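Local coordinates for M32 carboxypeptidase (Chitinophagaceae bacterium, PDB 7A03), which is probably a metal-dependent carboxypeptidase of the M32 family, removing amino acids one at a time from the C-termini of peptides, at residues K100-T113 against R138-L150. Numbering follows the deposited sequence.
Sequences KYPASLVAEISEAT and RMVELKRKETTVL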
ATOM      1  N   LYS A 100      21.946   3.371  14.693  1.00 29.61           N
ATOM      2  CA  LYS A 100      22.984   3.065  13.706  1.00 28.68           C
ATOM      3  C   LYS A 100      23.475   4.305  12.941  1.00 29.75           C
ATOM      4  O   LYS A 100      24.631   4.331  12.503  1.00 33.48           O
ATOM      5  CB  LYS A 100      22.499   1.986  12.732  1.00 27.93           C
ATOM      6  CG  LYS A 100      22.550   0.577  13.296  1.00 35.11           C
ATOM      7  CD  LYS A 100      21.803  -0.406  12.397  1.00 35.30           C
ATOM      8  CE  LYS A 100      21.568  -1.737  13.102  1.00 41.88           C
ATOM      9  NZ  LYS A 100      20.358  -2.438  12.584  1.00 45.70           N
ATOM     10  N   TYR A 101      22.637   5.325  12.759  1.00 24.68           N
ATOM     11  CA  TYR A 101      22.949   6.391  11.794  1.00 25.10           C
ATOM     12  C   TYR A 101      23.854   7.455  12.412  1.00 21.12           C
ATOM     13  O   TYR A 101      23.548   7.966  13.497  1.00 27.75           O
ATOM     14  CB  TYR A 101      21.685   7.103  11.354  1.00 20.55           C
ATOM     15  CG  TYR A 101      20.801   6.335  10.410  1.00 23.24           C
ATOM     16  CD1 TYR A 101      20.062   5.252  10.859  1.00 25.95           C
ATOM     17  CD2 TYR A 101      20.678   6.711   9.072  1.00 20.74           C
ATOM     18  CE1 TYR A 101      19.237   4.554  10.004  1.00 28.79           C
ATOM     19  CE2 TYR A 101      19.851   6.021   8.213  1.00 23.03           C
ATOM     20  CZ  TYR A 101      19.137   4.941   8.683  1.00 27.05           C
ATOM     21  OH  TYR A 101      18.310   4.253   7.829  1.00 27.38           O
ATOM     22  N   PRO A 102      24.916   7.866  11.726  1.00 20.82           N
ATOM     23  CA  PRO A 102      25.656   9.058  12.158  1.00 21.14           C
ATOM     24  C   PRO A 102      24.822  10.302  11.904  1.00 19.36           C
ATOM     25  O   PRO A 102      24.071  10.387  10.929  1.00 21.86           O
ATOM     26  CB  PRO A 102      26.901   9.055  11.262  1.00 22.28           C
ATOM     27  CG  PRO A 102      26.898   7.710  10.555  1.00 26.06           C
ATOM     28  CD  PRO A 102      25.469   7.290  10.489  1.00 26.77           C
ATOM     29  N   ALA A 103      24.972  11.284  12.802  1.00 20.00           N
ATOM     30  CA  ALA A 103      24.186  12.511  12.710  1.00 21.17           C
ATOM     31  C   ALA A 103      24.404  13.229  11.379  1.00 15.94           C
ATOM     32  O   ALA A 103      23.454  13.785  10.803  1.00 19.97           O
ATOM     33  CB  ALA A 103      24.494  13.427  13.903  1.00 19.44           C
ATOM     34  N   SER A 104      25.641  13.213  10.867  1.00 21.15           N
ATOM     35  CA  SER A 104      25.934  13.890   9.606  1.00 21.94           C
ATOM     36  C   SER A 104      25.155  13.273   8.451  1.00 16.27           C
ATOM     37  O   SER A 104      24.637  13.995   7.591  1.00 20.95           O
ATOM     38  CB  SER A 104      27.433  13.849   9.321  1.00 23.38           C
ATOM     39  OG  SER A 104      27.898  12.518   9.236  1.00 22.70           O
ATOM     40  N   LEU A 105      25.026  11.942   8.440  1.00 19.34           N
ATOM     41  CA  LEU A 105      24.243  11.275   7.401  1.00 24.42           C
ATOM     42  C   LEU A 105      22.759  11.621   7.496  1.00 19.50           C
ATOM     43  O   LEU A 105      22.103  11.858   6.475  1.00 20.25           O
ATOM     44  CB  LEU A 105      24.448   9.762   7.468  1.00 21.85           C
ATOM     45  CG  LEU A 105      23.675   9.002   6.382  1.00 25.11           C
ATOM     46  CD1 LEU A 105      24.068   9.521   4.993  1.00 29.42           C
ATOM     47  CD2 LEU A 105      23.918   7.496   6.504  1.00 23.49           C
ATOM     48  N   VAL A 106      22.202  11.661   8.713  1.00 20.06           N
ATOM     49  CA  VAL A 106      20.808  12.075   8.879  1.00 17.69           C
ATOM     50  C   VAL A 106      20.595  13.470   8.300  1.00 17.67           C
ATOM     51  O   VAL A 106      19.649  13.714   7.538  1.00 21.37           O
ATOM     52  CB  VAL A 106      20.395  11.999  10.361  1.00 23.20           C
ATOM     53  CG1 VAL A 106      18.921  12.348  10.516  1.00 22.83           C
ATOM     54  CG2 VAL A 106      20.697  10.616  10.934  1.00 19.85           C
ATOM     55  N   ALA A 107      21.490  14.408   8.645  1.00 21.13           N
ATOM     56  CA  ALA A 107      21.342  15.768   8.139  1.00 21.58           C
ATOM     57  C   ALA A 107      21.480  15.821   6.618  1.00 17.18           C
ATOM     58  O   ALA A 107      20.718  16.530   5.944  1.00 21.77           O
ATOM     59  CB  ALA A 107      22.360  16.689   8.817  1.00 22.35           C
ATOM     60  N   GLU A 108      22.446  15.078   6.067  1.00 22.80           N
ATOM     61  CA  GLU A 108      22.647  15.048   4.617  1.00 22.97           C
ATOM     62  C   GLU A 108      21.425  14.492   3.894  1.00 24.42           C
ATOM     63  O   GLU A 108      21.005  15.035   2.866  1.00 28.61           O
ATOM     64  CB  GLU A 108      23.888  14.230   4.277  1.00 23.65           C
ATOM     65  CG  GLU A 108      25.189  14.919   4.660  1.00 27.32           C
ATOM     66  CD  GLU A 108      26.355  13.964   4.691  1.00 35.10           C
ATOM     67  OE1 GLU A 108      26.133  12.750   4.502  1.00 37.30           O
ATOM     68  OE2 GLU A 108      27.496  14.424   4.909  1.00 40.44           O
ATOM     69  N   ILE A 109      20.840  13.411   4.423  1.00 25.25           N
ATOM     70  CA  ILE A 109      19.635  12.836   3.830  1.00 23.98           C
ATOM     71  C   ILE A 109      18.489  13.839   3.867  1.00 27.35           C
ATOM     72  O   ILE A 109      17.744  13.985   2.891  1.00 27.17           O
ATOM     73  CB  ILE A 109      19.272  11.501   4.512  1.00 24.33           C
ATOM     74  CG1 ILE A 109      20.313  10.424   4.180  1.00 26.58           C
ATOM     75  CG2 ILE A 109      17.867  11.048   4.106  1.00 23.46           C
ATOM     76  CD1 ILE A 109      20.010   9.063   4.770  1.00 26.03           C
ATOM     77  N   SER A 110      18.341  14.566   4.982  1.00 21.59           N
ATOM     78  CA  SER A 110      17.279  15.563   5.065  1.00 21.88           C
ATOM     79  C   SER A 110      17.474  16.675   4.031  1.00 26.60           C
ATOM     80  O   SER A 110      16.525  17.075   3.335  1.00 27.68           O
ATOM     81  CB  SER A 110      17.201  16.125   6.491  1.00 26.14           C
ATOM     82  OG  SER A 110      16.193  17.113   6.601  1.00 31.13           O
ATOM     83  N   GLU A 111      18.702  17.188   3.918  1.00 28.28           N
ATOM     84  CA  GLU A 111      18.980  18.260   2.962  1.00 33.53           C
ATOM     85  C   GLU A 111      18.730  17.787   1.533  1.00 26.27           C
ATOM     86  O   GLU A 111      18.100  18.490   0.728  1.00 30.15           O
ATOM     87  CB  GLU A 111      20.429  18.730   3.111  1.00 35.87           C
ATOM     88  CG  GLU A 111      20.815  19.263   4.490  1.00 40.11           C
ATOM     89  CD  GLU A 111      22.328  19.288   4.712  1.00 44.31           C
ATOM     90  OE1 GLU A 111      23.085  19.045   3.746  1.00 47.91           O
ATOM     91  OE2 GLU A 111      22.766  19.540   5.856  1.00 40.89           O
ATOM     92  N   ALA A 112      19.201  16.581   1.211  1.00 28.86           N
ATOM     93  CA  ALA A 112      19.035  16.050  -0.136  1.00 29.01           C
ATOM     94  C   ALA A 112      17.574  15.767  -0.452  1.00 31.16           C
ATOM     95  O   ALA A 112      17.154  15.907  -1.604  1.00 31.65           O
ATOM     96  CB  ALA A 112      19.886  14.795  -0.314  1.00 23.88           C
ATOM     97  N   THR A 113      16.778  15.391   0.551  1.00 28.48           N
ATOM     98  CA  THR A 113      15.351  15.207   0.310  1.00 28.23           C
ATOM     99  C   THR A 113      14.662  16.537   0.009  1.00 32.32           C
ATOM    100  O   THR A 113      13.826  16.617  -0.900  1.00 26.71           O
ATOM    101  CB  THR A 113      14.696  14.485   1.489  1.00 25.74           C
ATOM    102  OG1 THR A 113      15.397  13.264   1.760  1.00 25.20           O
ATOM    103  CG2 THR A 113      13.247  14.147   1.161  1.00 30.37           C
ATOM    104  N   ARG A 138      22.400  12.793  -6.149  1.00 26.57           N
ATOM    105  CA  ARG A 138      22.743  13.001  -4.740  1.00 29.51           C
ATOM    106  C   ARG A 138      21.977  12.033  -3.834  1.00 26.95           C
ATOM    107  O   ARG A 138      22.563  11.388  -2.948  1.00 29.25           O
ATOM    108  CB  ARG A 138      22.460  14.459  -4.368  1.00 31.87           C
ATOM    109  CG  ARG A 138      22.646  14.816  -2.900  1.00 31.89           C
ATOM    110  CD  ARG A 138      24.027  14.466  -2.391  1.00 34.71           C
ATOM    111  NE  ARG A 138      24.276  15.092  -1.093  1.00 37.64           N
ATOM    112  CZ  ARG A 138      25.344  14.859  -0.338  1.00 37.29           C
ATOM    113  NH1 ARG A 138      26.275  14.006  -0.743  1.00 37.89           N
ATOM    114  NH2 ARG A 138      25.478  15.477   0.828  1.00 35.50           N
ATOM    115  N   MET A 139      20.663  11.916  -4.057  1.00 26.21           N
ATOM    116  CA  MET A 139      19.835  10.994  -3.282  1.00 24.71           C
ATOM    117  C   MET A 139      20.367   9.568  -3.362  1.00 20.88           C
ATOM    118  O   MET A 139      20.491   8.879  -2.342  1.00 24.37           O
ATOM    119  CB  MET A 139      18.393  11.042  -3.787  1.00 23.41           C
ATOM    120  CG  MET A 139      17.439  10.104  -3.040  1.00 25.17           C
ATOM    121  SD  MET A 139      17.281  10.534  -1.290  1.00 25.97           S
ATOM    122  CE  MET A 139      16.290  12.010  -1.411  1.00 24.02           C
ATOM    123  N   VAL A 140      20.691   9.107  -4.573  1.00 20.81           N
ATOM    124  CA  VAL A 140      21.155   7.736  -4.755  1.00 20.82           C
ATOM    125  C   VAL A 140      22.482   7.510  -4.036  1.00 23.80           C
ATOM    126  O   VAL A 140      22.692   6.462  -3.409  1.00 22.71           O
ATOM    127  CB  VAL A 140      21.234   7.390  -6.258  1.00 19.78           C
ATOM    128  CG1 VAL A 140      21.990   6.078  -6.485  1.00 24.05           C
ATOM    129  CG2 VAL A 140      19.837   7.302  -6.842  1.00 22.95           C
ATOM    130  N   GLU A 141      23.409   8.474  -4.138  1.00 25.81           N
ATOM    131  CA  GLU A 141      24.672   8.361  -3.411  1.00 27.28           C
ATOM    132  C   GLU A 141      24.429   8.193  -1.913  1.00 24.15           C
ATOM    133  O   GLU A 141      25.019   7.314  -1.259  1.00 23.44           O
ATOM    134  CB  GLU A 141      25.533   9.604  -3.655  1.00 36.68           C
ATOM    135  CG  GLU A 141      25.934   9.845  -5.098  1.00 41.59           C
ATOM    136  CD  GLU A 141      27.009  10.913  -5.234  1.00 48.24           C
ATOM    137  OE1 GLU A 141      27.311  11.592  -4.226  1.00 49.95           O
ATOM    138  OE2 GLU A 141      27.546  11.076  -6.353  1.00 51.29           O
ATOM    139  N   LEU A 142      23.548   9.028  -1.356  1.00 22.06           N
ATOM    140  CA  LEU A 142      23.283   8.942   0.077  1.00 25.04           C
ATOM    141  C   LEU A 142      22.610   7.622   0.438  1.00 26.99           C
ATOM    142  O   LEU A 142      22.883   7.042   1.498  1.00 23.41           O
ATOM    143  CB  LEU A 142      22.478  10.154   0.544  1.00 25.24           C
ATOM    144  CG  LEU A 142      23.286  11.461   0.571  1.00 24.58           C
ATOM    145  CD1 LEU A 142      22.411  12.666   0.885  1.00 26.99           C
ATOM    146  CD2 LEU A 142      24.415  11.339   1.579  1.00 28.57           C
ATOM    147  N   LYS A 143      21.768   7.102  -0.455  1.00 23.71           N
ATOM    148  CA  LYS A 143      21.084   5.845  -0.169  1.00 26.10           C
ATOM    149  C   LYS A 143      22.066   4.682  -0.148  1.00 22.24           C
ATOM    150  O   LYS A 143      21.923   3.749   0.650  1.00 19.86           O
ATOM    151  CB  LYS A 143      19.981   5.613  -1.201  1.00 19.93           C
ATOM    152  CG  LYS A 143      18.755   6.456  -0.970  1.00 21.67           C
ATOM    153  CD  LYS A 143      17.927   5.887   0.180  1.00 22.72           C
ATOM    154  CE  LYS A 143      17.212   6.967   0.951  1.00 23.41           C
ATOM    155  NZ  LYS A 143      16.291   6.304   1.911  1.00 19.98           N
ATOM    156  N   ARG A 144      23.081   4.720  -1.017  1.00 22.79           N
ATOM    157  CA  ARG A 144      24.107   3.682  -0.963  1.00 22.89           C
ATOM    158  C   ARG A 144      24.901   3.755   0.341  1.00 19.99           C
ATOM    159  O   ARG A 144      25.139   2.722   1.001  1.00 21.14           O
ATOM    160  CB  ARG A 144      25.007   3.755  -2.200  1.00 23.01           C
ATOM    161  CG  ARG A 144      24.188   3.787  -3.502  1.00 26.18           C
ATOM    162  CD  ARG A 144      25.072   3.821  -4.729  1.00 25.28           C
ATOM    163  NE  ARG A 144      25.996   2.699  -4.735  1.00 23.58           N
ATOM    164  CZ  ARG A 144      27.048   2.607  -5.537  1.00 27.99           C
ATOM    165  NH1 ARG A 144      27.304   3.574  -6.406  1.00 35.15           N
ATOM    166  NH2 ARG A 144      27.836   1.546  -5.470  1.00 29.67           N
ATOM    167  N   LYS A 145      25.275   4.978   0.757  1.00 21.06           N
ATOM    168  CA  LYS A 145      25.871   5.137   2.088  1.00 22.58           C
ATOM    169  C   LYS A 145      24.971   4.533   3.169  1.00 23.98           C
ATOM    170  O   LYS A 145      25.442   3.830   4.078  1.00 22.72           O
ATOM    171  CB  LYS A 145      26.146   6.618   2.384  1.00 23.06           C
ATOM    172  CG  LYS A 145      27.481   7.127   1.881  1.00 37.79           C
ATOM    173  CD  LYS A 145      28.623   6.687   2.798  1.00 45.34           C
ATOM    174  CE  LYS A 145      29.979   7.173   2.285  1.00 47.26           C
ATOM    175  NZ  LYS A 145      30.002   8.636   2.006  1.00 49.29           N
ATOM    176  N   GLU A 146      23.664   4.775   3.060  1.00 20.86           N
ATOM    177  CA  GLU A 146      22.719   4.248   4.035  1.00 24.11           C
ATOM    178  C   GLU A 146      22.714   2.724   4.040  1.00 21.83           C
ATOM    179  O   GLU A 146      22.568   2.103   5.100  1.00 19.66           O
ATOM    180  CB  GLU A 146      21.322   4.791   3.737  1.00 24.36           C
ATOM    181  CG  GLU A 146      20.298   4.530   4.835  1.00 24.58           C
ATOM    182  CD  GLU A 146      18.978   5.182   4.549  1.00 23.67           C
ATOM    183  OE1 GLU A 146      18.755   5.611   3.397  1.00 22.21           O
ATOM    184  OE2 GLU A 146      18.160   5.279   5.482  1.00 26.52           O
ATOM    185  N   THR A 147      22.836   2.095   2.867  1.00 20.14           N
ATOM    186  CA  THR A 147      22.920   0.636   2.861  1.00 19.84           C
ATOM    187  C   THR A 147      24.120   0.162   3.665  1.00 26.66           C
ATOM    188  O   THR A 147      24.032  -0.829   4.409  1.00 21.40           O
ATOM    189  CB  THR A 147      22.963   0.045   1.444  1.00 20.06           C
ATOM    190  OG1 THR A 147      24.262   0.237   0.853  1.00 21.21           O
ATOM    191  CG2 THR A 147      21.887   0.636   0.554  1.00 20.95           C
ATOM    192  N   THR A 148      25.255   0.856   3.533  1.00 27.85           N
ATOM    193  CA  THR A 148      26.407   0.427   4.333  1.00 32.23           C
ATOM    194  C   THR A 148      26.196   0.676   5.829  1.00 31.12           C
ATOM    195  O   THR A 148      26.677  -0.102   6.660  1.00 34.51           O
ATOM    196  CB  THR A 148      27.718   1.034   3.826  1.00 32.60           C
ATOM    197  OG1 THR A 148      27.619   2.461   3.797  1.00 31.17           O
ATOM    198  CG2 THR A 148      28.033   0.525   2.427  1.00 35.32           C
ATOM    199  N   VAL A 149      25.475   1.740   6.189  1.00 26.52           N
ATOM    200  CA  VAL A 149      25.186   2.010   7.599  1.00 30.46           C
ATOM    201  C   VAL A 149      24.227   0.969   8.184  1.00 34.31           C
ATOM    202  O   VAL A 149      24.397   0.516   9.323  1.00 32.86           O
ATOM    203  CB  VAL A 149      24.663   3.449   7.771  1.00 29.01           C
ATOM    204  CG1 VAL A 149      23.917   3.619   9.096  1.00 34.31           C
ATOM    205  CG2 VAL A 149      25.805   4.441   7.652  1.00 28.41           C
ATOM    206  N   LEU A 150      23.200   0.581   7.424  1.00 28.96           N
ATOM    207  CA  LEU A 150      22.208  -0.364   7.929  1.00 24.99           C
ATOM    208  C   LEU A 150      22.747  -1.785   7.985  1.00 29.79           C
ATOM    209  O   LEU A 150      22.348  -2.561   8.861  1.00 29.03           O
ATOM    210  CB  LEU A 150      20.953  -0.324   7.055  1.00 24.92           C
ATOM    211  CG  LEU A 150      20.090   0.931   7.151  1.00 20.78           C
ATOM    212  CD1 LEU A 150      19.165   1.021   5.945  1.00 23.68           C
ATOM    213  CD2 LEU A 150      19.286   0.870   8.426  1.00 20.57           C
TER
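L142 packs as a knob into a hole formed by L105, E108, I109 and A112, in an antiparallel helix hairpin at the periphery of this largely helical peptidase. Helices 103-126 and 129-150 follow each other in the chain. Over the paired segments their axes approach to 9.7 Å at -155°. L142 splits its two methyls: CD1 lies 3.5 Å from A112 CB and also meets the backbone O of E108, while CD2 turns to L105 CD1. R138 lies beside this knob. L142 CD1 lies over one face of its guanidinium, offset toward the rim, and R138 NH2 is 3.9 Å from E108 CG, without a salt bridge to that carboxylate. Toward the start of helix 103-126, L105 CD2 and V149 CG2 meet at 3.8 Å as the two side chains pass in opposite directions. CD of P102, the N-cap residue, touches V149 CG2, and V149 CG1 sits over one face of the Y101 ring.

The polar link is Y101 OH to E146 OE2, a 2.6 Å hydrogen bond in the plane of the ring. It uses the anti lone pair of OE2, and the carboxylate is turned 72° from the ring. E146 reaches it with CG opposite its backbone N (chi1 -169°) and an extended chain. The other oxygen, E146 OE1, takes a salt bridge from K143 NZ on the syn side at 3.0 Å. K143 NZ also bonds to G414 O, and Y101 OH to K97 NZ. The buried carboxylate thus has a partner on each oxygen, and the salt bridge to K143 would be expected to stabilise its ionised form.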